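Side-chain contacts in oxidoreductase, zinc-binding dehydrogenase family (Myxococcus xanthus, PDB 5K1S), which is a medium-chain, zinc-containing reductase that takes part in an alternative de novo route to isovaleryl coenzyme A: residues Tyr58-Asn63 / Gly136-Phe141; Pro69-Pro74 / Phe130-Pro135; Ala171-Arg176 / Gln311-Glu316; Gly194-Ser199 / Val257-Ser262. All coordinates share one frame; numbering follows the deposited sequence.

Contact 1: Tyr58-Asn63 / Gly136-Phe141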
loop_
_atom_site.group_PDB
_atom_site.type_symbol
_atom_site.label_atom_id
_atom_site.label_comp_id
_atom_site.label_asym_id
_atom_site.label_seq_id
_atom_site.Cartn_x
_atom_site.Cartn_y
_atom_site.Cartn_z
ATOM N N TYR A 58 -3.039 24.987 3.761
ATOM C CA TYR A 58 -2.195 24.937 4.953
ATOM C C TYR A 58 -0.742 24.666 4.591
ATOM O O TYR A 58 0.170 25.071 5.322
ATOM C CB TYR A 58 -2.699 23.871 5.925
ATOM C CG TYR A 58 -1.909 23.824 7.213
ATOM C CD1 TYR A 58 -2.189 24.700 8.253
ATOM C CD2 TYR A 58 -0.878 22.911 7.386
ATOM C CE1 TYR A 58 -1.468 24.665 9.430
ATOM C CE2 TYR A 58 -0.151 22.870 8.561
ATOM C CZ TYR A 58 -0.451 23.748 9.579
ATOM O OH TYR A 58 0.269 23.711 10.753
ATOM N N HIS A 59 -0.510 23.974 3.474
ATOM C CA HIS A 59 0.834 23.867 2.917
ATOM C C HIS A 59 1.512 25.231 2.868
ATOM O O HIS A 59 2.710 25.350 3.145
ATOM C CB HIS A 59 0.744 23.248 1.520
ATOM C CG HIS A 59 2.068 22.928 0.899
ATOM N ND1 HIS A 59 2.735 21.746 1.138
ATOM C CD2 HIS A 59 2.837 23.624 0.028
ATOM C CE1 HIS A 59 3.861 21.730 0.449
ATOM N NE2 HIS A 59 3.946 22.858 -0.234
ATOM N N ASP A 60 0.751 26.278 2.528
ATOM C CA ASP A 60 1.311 27.626 2.464
ATOM C C ASP A 60 1.781 28.095 3.834
ATOM O O ASP A 60 2.771 28.827 3.940
ATOM C CB ASP A 60 0.276 28.603 1.903
ATOM C CG ASP A 60 -0.170 28.244 0.499
ATOM O OD1 ASP A 60 0.617 27.610 -0.239
ATOM O OD2 ASP A 60 -1.309 28.601 0.132
ATOM N N VAL A 61 1.067 27.706 4.893
ATOM C CA VAL A 61 1.493 28.053 6.247
ATOM C C VAL A 61 2.867 27.462 6.527
ATOM O O VAL A 61 3.793 28.163 6.953
ATOM C CB VAL A 61 0.455 27.568 7.277
ATOM C CG1 VAL A 61 0.943 27.826 8.700
ATOM C CG2 VAL A 61 -0.888 28.245 7.042
ATOM N N ILE A 62 3.016 26.157 6.294
ATOM C CA ILE A 62 4.300 25.498 6.510
ATOM C C ILE A 62 5.383 26.201 5.703
ATOM O O ILE A 62 6.477 26.483 6.206
ATOM C CB ILE A 62 4.204 24.005 6.146
ATOM C CG1 ILE A 62 3.067 23.328 6.922
ATOM C CG2 ILE A 62 5.518 23.298 6.442
ATOM C CD1 ILE A 62 2.741 21.931 6.437
ATOM N N ASN A 63 5.082 26.506 4.441
ATOM C CA ASN A 63 6.030 27.215 3.589
ATOM C C ASN A 63 6.428 28.549 4.209
ATOM O O ASN A 63 7.615 28.897 4.252
ATOM C CB ASN A 63 5.410 27.419 2.204
ATOM C CG ASN A 63 6.413 27.896 1.171
ATOM O OD1 ASN A 63 7.623 27.824 1.375
ATOM N ND2 ASN A 63 5.907 28.376 0.045
ATOM N N GLY A 136 4.531 31.921 -6.788
ATOM C CA GLY A 136 3.208 31.379 -6.580
ATOM C C GLY A 136 2.105 32.319 -7.028
ATOM O O GLY A 136 2.324 33.276 -7.778
ATOM N N GLY A 137 0.895 32.039 -6.548
ATOM C CA GLY A 137 -0.301 32.752 -6.945
ATOM C C GLY A 137 -0.750 33.850 -6.008
ATOM O O GLY A 137 -1.828 34.416 -6.222
ATOM N N TYR A 138 0.023 34.163 -4.969
ATOM C CA TYR A 138 -0.284 35.305 -4.112
ATOM C C TYR A 138 0.078 36.603 -4.821
ATOM O O TYR A 138 0.827 37.425 -4.283
ATOM C CB TYR A 138 0.466 35.224 -2.778
ATOM C CG TYR A 138 -0.028 34.166 -1.818
ATOM C CD1 TYR A 138 -0.964 33.211 -2.211
ATOM C CD2 TYR A 138 0.440 34.129 -0.508
ATOM C CE1 TYR A 138 -1.409 32.254 -1.336
ATOM C CE2 TYR A 138 -0.004 33.171 0.377
ATOM C CZ TYR A 138 -0.932 32.238 -0.049
ATOM O OH TYR A 138 -1.403 31.268 0.795
ATOM N N ALA A 139 -0.447 36.800 -6.026
ATOM C CA ALA A 139 -0.044 37.937 -6.838
ATOM C C ALA A 139 -1.040 38.112 -7.973
ATOM O O ALA A 139 -1.880 37.246 -8.229
ATOM C CB ALA A 139 1.378 37.749 -7.371
ATOM N N GLN A 140 -0.938 39.257 -8.654
ATOM C CA GLN A 140 -1.808 39.540 -9.789
ATOM C C GLN A 140 -1.438 38.721 -11.017
ATOM O O GLN A 140 -2.293 38.503 -11.882
ATOM C CB GLN A 140 -1.755 41.028 -10.138
ATOM C CG GLN A 140 -2.279 41.940 -9.045
ATOM C CD GLN A 140 -2.197 43.407 -9.423
ATOM O OE1 GLN A 140 -1.122 43.922 -9.733
ATOM N NE2 GLN A 140 -3.336 44.087 -9.401
ATOM N N PHE A 141 -0.191 38.261 -11.109
ATOM C CA PHE A 141 0.293 37.542 -12.276
ATOM C C PHE A 141 1.274 36.468 -11.831
ATOM O O PHE A 141 1.801 36.502 -10.717
ATOM C CB PHE A 141 0.987 38.472 -13.284
ATOM C CG PHE A 141 0.127 39.603 -13.766
ATOM C CD1 PHE A 141 0.061 40.790 -13.054
ATOM C CD2 PHE A 141 -0.601 39.488 -14.938
ATOM C CE1 PHE A 141 -0.723 41.834 -13.497
ATOM C CE2 PHE A 141 -1.388 40.531 -15.387
ATOM C CZ PHE A 141 -1.449 41.705 -14.667
#

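Contact 2: Pro69-Pro74 / Phe130-Pro135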
loop_
_atom_site.group_PDB
_atom_site.type_symbol
_atom_site.label_atom_id
_atom_site.label_comp_id
_atom_site.label_asym_id
_atom_site.label_seq_id
_atom_site.Cartn_x
_atom_site.Cartn_y
_atom_site.Cartn_z
ATOM N N PRO A 69 12.320 23.304 2.620
ATOM C CA PRO A 69 13.737 23.680 2.466
ATOM C C PRO A 69 14.048 24.443 1.191
ATOM O O PRO A 69 14.933 25.308 1.204
ATOM C CB PRO A 69 14.465 22.326 2.498
ATOM C CG PRO A 69 13.504 21.374 3.120
ATOM C CD PRO A 69 12.150 21.843 2.711
ATOM N N ARG A 70 13.361 24.158 0.089
ATOM C CA ARG A 70 13.724 24.741 -1.194
ATOM C C ARG A 70 13.114 26.118 -1.430
ATOM O O ARG A 70 13.410 26.739 -2.455
ATOM C CB ARG A 70 13.328 23.793 -2.330
ATOM C CG ARG A 70 14.149 22.513 -2.348
ATOM C CD ARG A 70 14.085 21.809 -3.692
ATOM N NE ARG A 70 12.749 21.297 -3.981
ATOM C CZ ARG A 70 12.298 20.105 -3.602
ATOM N NH1 ARG A 70 11.063 19.736 -3.921
ATOM N NH2 ARG A 70 13.072 19.281 -2.905
ATOM N N THR A 71 12.285 26.617 -0.518
ATOM C CA THR A 71 11.784 27.979 -0.631
ATOM C C THR A 71 12.851 28.961 -0.164
ATOM O O THR A 71 13.644 28.666 0.734
ATOM C CB THR A 71 10.506 28.163 0.188
ATOM O OG1 THR A 71 9.614 27.068 -0.053
ATOM C CG2 THR A 71 9.809 29.467 -0.191
ATOM N N SER A 72 12.869 30.140 -0.784
ATOM C CA SER A 72 13.909 31.128 -0.525
ATOM C C SER A 72 13.323 32.530 -0.582
ATOM O O SER A 72 12.687 32.902 -1.574
ATOM C CB SER A 72 15.049 30.988 -1.538
ATOM O OG SER A 72 16.114 31.869 -1.231
ATOM N N VAL A 73 13.549 33.304 0.477
ATOM C CA VAL A 73 13.060 34.677 0.548
ATOM C C VAL A 73 13.951 35.602 -0.288
ATOM O O VAL A 73 15.164 35.394 -0.360
ATOM C CB VAL A 73 12.989 35.179 2.007
ATOM C CG1 VAL A 73 11.995 34.357 2.808
ATOM C CG2 VAL A 73 14.369 35.149 2.663
ATOM N N PRO A 74 13.364 36.630 -0.922
ATOM C CA PRO A 74 11.931 36.951 -0.956
ATOM C C PRO A 74 11.145 35.935 -1.778
ATOM O O PRO A 74 11.678 35.396 -2.749
ATOM C CB PRO A 74 11.895 38.336 -1.603
ATOM C CG PRO A 74 13.126 38.395 -2.431
ATOM C CD PRO A 74 14.161 37.605 -1.686
ATOM N N PHE A 130 4.778 25.286 -7.124
ATOM C CA PHE A 130 4.319 26.665 -7.205
ATOM C C PHE A 130 4.302 27.279 -5.811
ATOM O O PHE A 130 3.845 26.660 -4.847
ATOM C CB PHE A 130 2.930 26.733 -7.836
ATOM C CG PHE A 130 2.925 26.473 -9.312
ATOM C CD1 PHE A 130 2.804 25.184 -9.804
ATOM C CD2 PHE A 130 3.040 27.519 -10.212
ATOM C CE1 PHE A 130 2.802 24.946 -11.164
ATOM C CE2 PHE A 130 3.043 27.284 -11.573
ATOM C CZ PHE A 130 2.922 25.998 -12.049
ATOM N N GLY A 131 4.815 28.502 -5.704
ATOM C CA GLY A 131 4.964 29.139 -4.413
ATOM C C GLY A 131 6.225 28.764 -3.671
ATOM O O GLY A 131 6.392 29.174 -2.515
ATOM N N GLU A 132 7.118 27.995 -4.294
ATOM C CA GLU A 132 8.382 27.621 -3.674
ATOM C C GLU A 132 9.537 27.933 -4.619
ATOM O O GLU A 132 10.008 29.072 -4.663
ATOM C CB GLU A 132 8.361 26.144 -3.279
ATOM C CG GLU A 132 7.366 25.842 -2.167
ATOM C CD GLU A 132 7.105 24.362 -1.987
ATOM O OE1 GLU A 132 8.044 23.559 -2.174
ATOM O OE2 GLU A 132 5.953 24.002 -1.665
ATOM N N GLU A 133 9.999 26.947 -5.392
ATOM C CA GLU A 133 11.108 27.197 -6.305
ATOM C C GLU A 133 10.726 28.198 -7.388
ATOM O O GLU A 133 11.584 28.947 -7.870
ATOM C CB GLU A 133 11.581 25.888 -6.939
ATOM C CG GLU A 133 11.803 24.760 -5.945
ATOM C CD GLU A 133 12.760 23.704 -6.463
ATOM O OE1 GLU A 133 13.817 24.076 -7.015
ATOM O OE2 GLU A 133 12.453 22.502 -6.326
ATOM N N LEU A 134 9.454 28.226 -7.782
ATOM C CA LEU A 134 8.993 29.226 -8.729
ATOM C C LEU A 134 7.830 30.011 -8.127
ATOM O O LEU A 134 7.075 29.477 -7.307
ATOM C CB LEU A 134 8.572 28.597 -10.065
ATOM C CG LEU A 134 7.635 27.394 -10.047
ATOM C CD1 LEU A 134 6.197 27.852 -9.989
ATOM C CD2 LEU A 134 7.865 26.518 -11.268
ATOM N N PRO A 135 7.669 31.281 -8.503
ATOM C CA PRO A 135 6.711 32.141 -7.798
ATOM C C PRO A 135 5.295 31.584 -7.826
ATOM O O PRO A 135 4.890 30.890 -8.762
ATOM C CB PRO A 135 6.803 33.470 -8.556
ATOM C CG PRO A 135 8.145 33.446 -9.198
ATOM C CD PRO A 135 8.392 32.016 -9.555
#

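Contact 3: Ala171-Arg176 / Gln311-Glu316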
loop_
_atom_site.group_PDB
_atom_site.type_symbol
_atom_site.label_atom_id
_atom_site.label_comp_id
_atom_site.label_asym_id
_atom_site.label_seq_id
_atom_site.Cartn_x
_atom_site.Cartn_y
_atom_site.Cartn_z
ATOM N N ALA A 171 -8.807 14.204 -4.613
ATOM C CA ALA A 171 -9.823 13.159 -4.549
ATOM C C ALA A 171 -9.782 12.273 -5.787
ATOM O O ALA A 171 -9.857 11.044 -5.681
ATOM C CB ALA A 171 -11.207 13.783 -4.382
ATOM N N VAL A 172 -9.666 12.878 -6.972
ATOM C CA VAL A 172 -9.575 12.091 -8.200
ATOM C C VAL A 172 -8.386 11.142 -8.128
ATOM O O VAL A 172 -8.507 9.942 -8.401
ATOM C CB VAL A 172 -9.485 13.019 -9.427
ATOM C CG1 VAL A 172 -9.200 12.217 -10.698
ATOM C CG2 VAL A 172 -10.775 13.816 -9.586
ATOM N N HIS A 173 -7.217 11.669 -7.763
ATOM C CA HIS A 173 -6.029 10.829 -7.659
ATOM C C HIS A 173 -6.234 9.711 -6.644
ATOM O O HIS A 173 -5.841 8.563 -6.883
ATOM C CB HIS A 173 -4.821 11.687 -7.279
ATOM C CG HIS A 173 -3.516 10.956 -7.340
ATOM N ND1 HIS A 173 -3.138 10.194 -8.424
ATOM C CD2 HIS A 173 -2.498 10.875 -6.450
ATOM C CE1 HIS A 173 -1.946 9.672 -8.199
ATOM N NE2 HIS A 173 -1.535 10.071 -7.008
ATOM N N THR A 174 -6.862 10.025 -5.508
ATOM C CA THR A 174 -7.056 9.042 -4.446
ATOM C C THR A 174 -8.167 8.058 -4.791
ATOM O O THR A 174 -7.963 6.840 -4.759
ATOM C CB THR A 174 -7.378 9.756 -3.131
ATOM O OG1 THR A 174 -6.346 10.704 -2.831
ATOM C CG2 THR A 174 -7.497 8.759 -1.984
ATOM N N VAL A 175 -9.353 8.574 -5.119
ATOM C CA VAL A 175 -10.521 7.721 -5.307
ATOM C C VAL A 175 -10.388 6.892 -6.579
ATOM O O VAL A 175 -10.689 5.692 -6.586
ATOM C CB VAL A 175 -11.798 8.582 -5.324
ATOM C CG1 VAL A 175 -13.037 7.723 -5.553
ATOM C CG2 VAL A 175 -11.925 9.372 -4.026
ATOM N N ARG A 176 -9.940 7.510 -7.672
ATOM C CA ARG A 176 -9.971 6.880 -8.989
ATOM C C ARG A 176 -8.620 6.307 -9.399
ATOM O O ARG A 176 -8.472 5.089 -9.541
ATOM C CB ARG A 176 -10.438 7.894 -10.037
ATOM C CG ARG A 176 -11.894 8.241 -9.941
ATOM C CD ARG A 176 -12.298 9.080 -11.123
ATOM N NE ARG A 176 -13.713 9.425 -11.093
ATOM C CZ ARG A 176 -14.293 10.260 -11.949
ATOM N NH1 ARG A 176 -13.574 10.841 -12.903
ATOM N NH2 ARG A 176 -15.589 10.517 -11.850
ATOM N N GLN A 311 -1.746 16.537 -14.329
ATOM C CA GLN A 311 -2.397 17.474 -15.240
ATOM C C GLN A 311 -3.740 16.932 -15.714
ATOM O O GLN A 311 -4.704 17.690 -15.877
ATOM C CB GLN A 311 -1.476 17.759 -16.425
ATOM C CG GLN A 311 -1.857 18.977 -17.239
ATOM C CD GLN A 311 -0.810 19.328 -18.283
ATOM O OE1 GLN A 311 -0.211 18.446 -18.899
ATOM N NE2 GLN A 311 -0.580 20.622 -18.479
ATOM N N ALA A 312 -3.825 15.618 -15.932
ATOM C CA ALA A 312 -5.082 15.019 -16.363
ATOM C C ALA A 312 -6.101 15.001 -15.233
ATOM O O ALA A 312 -7.286 15.280 -15.453
ATOM C CB ALA A 312 -4.836 13.602 -16.882
ATOM N N GLU A 313 -5.662 14.670 -14.017
ATOM C CA GLU A 313 -6.583 14.608 -12.888
ATOM C C GLU A 313 -7.176 15.977 -12.583
ATOM O O GLU A 313 -8.360 16.089 -12.248
ATOM C CB GLU A 313 -5.864 14.053 -11.660
ATOM C CG GLU A 313 -5.413 12.611 -11.813
ATOM C CD GLU A 313 -4.285 12.249 -10.869
ATOM O OE1 GLU A 313 -3.826 13.132 -10.116
ATOM O OE2 GLU A 313 -3.851 11.081 -10.886
ATOM N N LEU A 314 -6.367 17.035 -12.685
ATOM C CA LEU A 314 -6.886 18.375 -12.443
ATOM C C LEU A 314 -7.890 18.775 -13.516
ATOM O O LEU A 314 -8.940 19.351 -13.204
ATOM C CB LEU A 314 -5.740 19.385 -12.377
ATOM C CG LEU A 314 -6.161 20.846 -12.176
ATOM C CD1 LEU A 314 -6.995 21.012 -10.911
ATOM C CD2 LEU A 314 -4.946 21.762 -12.134
ATOM N N ASP A 315 -7.587 18.486 -14.785
ATOM C CA ASP A 315 -8.558 18.736 -15.845
ATOM C C ASP A 315 -9.878 18.038 -15.544
ATOM O O ASP A 315 -10.953 18.618 -15.734
ATOM C CB ASP A 315 -8.006 18.270 -17.195
ATOM C CG ASP A 315 -6.925 19.190 -17.737
ATOM O OD1 ASP A 315 -6.943 20.398 -17.418
ATOM O OD2 ASP A 315 -6.056 18.703 -18.490
ATOM N N GLU A 316 -9.813 16.793 -15.068
ATOM C CA GLU A 316 -11.029 16.067 -14.721
ATOM C C GLU A 316 -11.684 16.651 -13.475
ATOM O O GLU A 316 -12.911 16.805 -13.426
ATOM C CB GLU A 316 -10.706 14.586 -14.515
ATOM C CG GLU A 316 -11.908 13.722 -14.169
ATOM C CD GLU A 316 -12.949 13.692 -15.272
ATOM O OE1 GLU A 316 -12.665 14.198 -16.380
ATOM O OE2 GLU A 316 -14.055 13.163 -15.030
#

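Contact 4: Gly194-Ser199 / Val257-Ser262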
loop_
_atom_site.group_PDB
_atom_site.type_symbol
_atom_site.label_atom_id
_atom_site.label_comp_id
_atom_site.label_asym_id
_atom_site.label_seq_id
_atom_site.Cartn_x
_atom_site.Cartn_y
_atom_site.Cartn_z
ATOM N N GLY A 194 -13.280 17.441 6.021
ATOM C CA GLY A 194 -12.271 18.300 5.445
ATOM C C GLY A 194 -12.493 18.559 3.964
ATOM O O GLY A 194 -13.420 18.050 3.334
ATOM N N GLY A 195 -11.600 19.377 3.402
ATOM C CA GLY A 195 -11.705 19.716 1.991
ATOM C C GLY A 195 -11.537 18.508 1.090
ATOM O O GLY A 195 -12.309 18.307 0.148
ATOM N N VAL A 196 -10.520 17.689 1.363
ATOM C CA VAL A 196 -10.324 16.467 0.589
ATOM C C VAL A 196 -11.472 15.496 0.830
ATOM O O VAL A 196 -11.969 14.856 -0.104
ATOM C CB VAL A 196 -8.965 15.828 0.933
ATOM C CG1 VAL A 196 -8.789 14.502 0.194
ATOM C CG2 VAL A 196 -7.827 16.777 0.594
ATOM N N GLY A 197 -11.905 15.367 2.085
ATOM C CA GLY A 197 -12.958 14.416 2.398
ATOM C C GLY A 197 -14.251 14.718 1.669
ATOM O O GLY A 197 -14.848 13.837 1.044
ATOM N N LEU A 198 -14.702 15.972 1.735
ATOM C CA LEU A 198 -15.953 16.342 1.082
ATOM C C LEU A 198 -15.923 16.002 -0.403
ATOM O O LEU A 198 -16.902 15.476 -0.946
ATOM C CB LEU A 198 -16.230 17.832 1.286
ATOM C CG LEU A 198 -16.566 18.250 2.720
ATOM C CD1 LEU A 198 -16.625 19.765 2.833
ATOM C CD2 LEU A 198 -17.881 17.631 3.174
ATOM N N SER A 199 -14.810 16.291 -1.077
ATOM C CA SER A 199 -14.707 15.953 -2.492
ATOM C C SER A 199 -14.704 14.445 -2.698
ATOM O O SER A 199 -15.315 13.939 -3.646
ATOM C CB SER A 199 -13.450 16.581 -3.094
ATOM O OG SER A 199 -13.562 17.993 -3.146
ATOM N N VAL A 257 -10.464 5.434 2.497
ATOM C CA VAL A 257 -9.716 6.643 2.170
ATOM C C VAL A 257 -9.232 7.225 3.493
ATOM O O VAL A 257 -9.997 7.863 4.224
ATOM C CB VAL A 257 -10.570 7.642 1.386
ATOM C CG1 VAL A 257 -9.772 8.896 1.067
ATOM C CG2 VAL A 257 -11.096 7.000 0.110
ATOM N N GLU A 258 -7.956 7.009 3.805
ATOM C CA GLU A 258 -7.388 7.419 5.089
ATOM C C GLU A 258 -6.794 8.814 4.939
ATOM O O GLU A 258 -5.646 8.972 4.520
ATOM C CB GLU A 258 -6.342 6.413 5.558
ATOM C CG GLU A 258 -5.687 6.773 6.884
ATOM C CD GLU A 258 -6.685 6.880 8.025
ATOM O OE1 GLU A 258 -6.954 5.853 8.684
ATOM O OE2 GLU A 258 -7.203 7.991 8.261
ATOM N N ILE A 259 -7.581 9.828 5.288
ATOM C CA ILE A 259 -7.115 11.212 5.246
ATOM C C ILE A 259 -6.469 11.616 6.563
ATOM O O ILE A 259 -5.442 12.299 6.574
ATOM C CB ILE A 259 -8.287 12.149 4.890
ATOM C CG1 ILE A 259 -8.851 11.802 3.510
ATOM C CG2 ILE A 259 -7.837 13.610 4.934
ATOM C CD1 ILE A 259 -10.140 12.525 3.171
ATOM N N VAL A 260 -7.064 11.215 7.688
ATOM C CA VAL A 260 -6.532 11.600 8.992
ATOM C C VAL A 260 -5.130 11.035 9.176
ATOM O O VAL A 260 -4.182 11.766 9.489
ATOM C CB VAL A 260 -7.479 11.138 10.114
ATOM C CG1 VAL A 260 -6.913 11.504 11.477
ATOM C CG2 VAL A 260 -8.863 11.749 9.929
ATOM N N GLY A 261 -4.980 9.726 8.994
ATOM C CA GLY A 261 -3.694 9.079 9.160
ATOM C C GLY A 261 -3.575 8.304 10.457
ATOM O O GLY A 261 -4.409 7.444 10.756
ATOM N N SER A 262 -2.544 8.622 11.246
ATOM C CA SER A 262 -2.215 7.815 12.419
ATOM C C SER A 262 -3.371 7.757 13.412
ATOM O O SER A 262 -3.603 6.719 14.042
ATOM C CB SER A 262 -0.963 8.375 13.098
ATOM O OG SER A 262 -1.132 9.741 13.440
#

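Contact 1: Tyr58-Asn63 / Gly136-Phe141
Asp60 and Tyr138 carry this contact by themselves, a carboxylate near the start of helix 58-64 meeting the phenol end of a side chain from the loop that leads into strand 141-145. The polar part is short: Asp60 OD2 lies 2.7 Å from Tyr138 OH, a weak hydrogen bond, and the hydroxyl also bonds His343 NE2. Asp60 OD2 accepts a further bond from the backbone N of Cys57, three residues earlier. Carboxylate and phenol ring stand nearly perpendicular, 82° apart, and the oxygen comes at the ring obliquely.

The packing part belongs to the Tyr138 side chain, which lies against Cys54 and Val56 of strand 46-56. Tyr138 is the centre of an inverse gamma turn, and its CG lies opposite the carbonyl carbon (chi1 -72°), from where the ring spans the gap to the helix.

Cys57 and His79 are both zinc ligands, and the Asp60 side chain is about 6 Å from a bound zinc. This buried cluster is second-shell structure beside the Cys57-His79-Cys166 metal site of a medium-chain dehydrogenase, within its GroES-like region.

Contact 2: Pro69-Pro74 / Phe130-Pro135
Gly131 makes the first touch, its carbonyl O lying 4.1 Å from Thr71 CG2, a loose packing contact. The same carbonyl accepts a hydrogen bond from Asn63 ND2, so it is tied to helix 58-64 as well. Positive phi (84°) at this glycine turns the chain here, and its N bonds to the carbonyl O of Leu134, closing a compact loop.

Glu132 comes next, and here the two backbones are at their closest, with its CA 4.6 Å from that of Thr71. It is the aliphatic part of the glutamate that meets the threonine: Glu132 CG lies 3.3 Å from Thr71 OG1, and the two side chains cross at about a right angle. Both polar ends look past each other to the helix, Thr71 OG1 bonding to Asn63 OD1 and Glu132 OE2 to His59 NE2.

Glu133 reaches out to Arg70 where both residues are exposed. Its OE2 forms a salt bridge with Arg70 NE at 2.7 Å, but the N-H points poorly at it (124°) and the guanidinium and carboxylate planes are 54° apart. Glu133 was also modelled in a second conformer, which makes this pairing doubtful.

The chemistry therefore divides by depth: an inner layer where both loops are bonded to one helix near the zinc ligand His79, and an exposed ion pair with a weak hydrogen bond, of doubtful occupancy given the second conformer.

Contact 3: Ala171-Arg176 / Gln311-Glu316
A histidine-carboxylate hydrogen bond between two crossing helices, His173 of 165-178 with Glu313 of 311-323, lies at the heart of this contact. His173 ND1 donates to Glu313 OE2 over 2.7 Å with an N-H...O angle of 132°. The imidazole meets the syn side of that oxygen but from well out of the carboxylate plane, and the oxygen is likewise tilted from the ring plane. Anti placement of His173 CG to the backbone N (chi1 -172°) swings the ring along the helix surface to where Glu313 can meet it.

Several bonds hold the carboxylate. Glu313 OE2 also bonds Thr177 OG1 and OE1 bonds the backbone N of Thr310, just ahead of its own helix, which together should fix its rotation. The other imidazole nitrogen, NE2, bonds Glu300 OE2 of the second subunit, so a chain of acid, imidazole and acid runs from this helix crossing into the interface with the second subunit.

The axes of the two segments pass 9.4 Å apart at 102°, close to a right angle. That crossing places helix 311-323 against the long helix that carries the zinc ligand Cys166 near its start. Where the helices come closest, Val172 CG1 packs 3.9 Å from Glu313 CB, and Val172 also touches Ala317 and Leu320 further along helix 311-323.

At the more open end, Arg176, extended from CG to NE, reaches over to form a salt bridge, NH1 to Glu316 OE2 at 3.2 Å. The carboxylate oxygen sits at the guanidinium edge, in its plane, and is met on its anti side; Arg319 NH2 takes the same oxygen in a second salt bridge.

Contact 4: Gly194-Ser199 / Val257-Ser262
Ile259 and Val196 supply the apolar side of this contact, joining the turn just after strand 253-258 to the first turn of helix 195-206. A single methyl does the touching: Ile259 CD1 lies 3.8 Å from Val196 CG1, the two side chains meeting at a slant. With the isoleucine chain extended beyond CG1 (chi2 171°), CD1 becomes its leading atom toward the helix. Ile259 also touches Ile189 of strand 186-190 and Val281.

The same methyl also packs on bare backbone, 3.5 Å from Gly197 CA and equally near Gly197 N. Gly197 has no side chain, so the CD1 methyl can come directly onto the helix backbone.

The polar interactions centre on Glu258. Gly261 N donates an almost straight bond (175°) to Glu258 OE2 over 2.9 Å, coming from above the carboxylate plane, and Thr190 OG1 bonds the same oxygen. The other oxygen, OE1, is taken by Thr268 OG1, leaving the buried carboxylate with both oxygens bonded.

Gly194 stands at the N-cap of the helix, in the glycine-rich turn after strand 186-190 that is the hallmark of a Rossmann dinucleotide-binding domain. The chemistry implies a division of labour: the glutamate probably helps hold the turn in shape, while the contact with the helix, beside the probable NADP(H) site, is apolar and small.

The four contacts form two pairs. Contacts 1 and 2 have centres 9 Å apart, contact 2 being nested in the loop that contact 1 closes and bonded to helix 58-64 through two probable hydrogen bonds, Asn63 OD1 to Thr71 OG1 (2.6 Å) and His59 NE2 to Glu132 OE2 (2.7 Å). Contacts 3 and 4, 15 Å apart by centres, meet through packing of Ala171 CB on Ser199 CB and Thr174 CG2 on Val257 CG1, each at 3.8 Å. Between the pairs the centres are 22 to 27 Å apart and nothing touches. The side chains of Asp60, Glu132 and Val196 each approach a bound zinc ion, to about 6, 8 and 8 Å, whereas His173 of contact 3 stays about 13 Å from one.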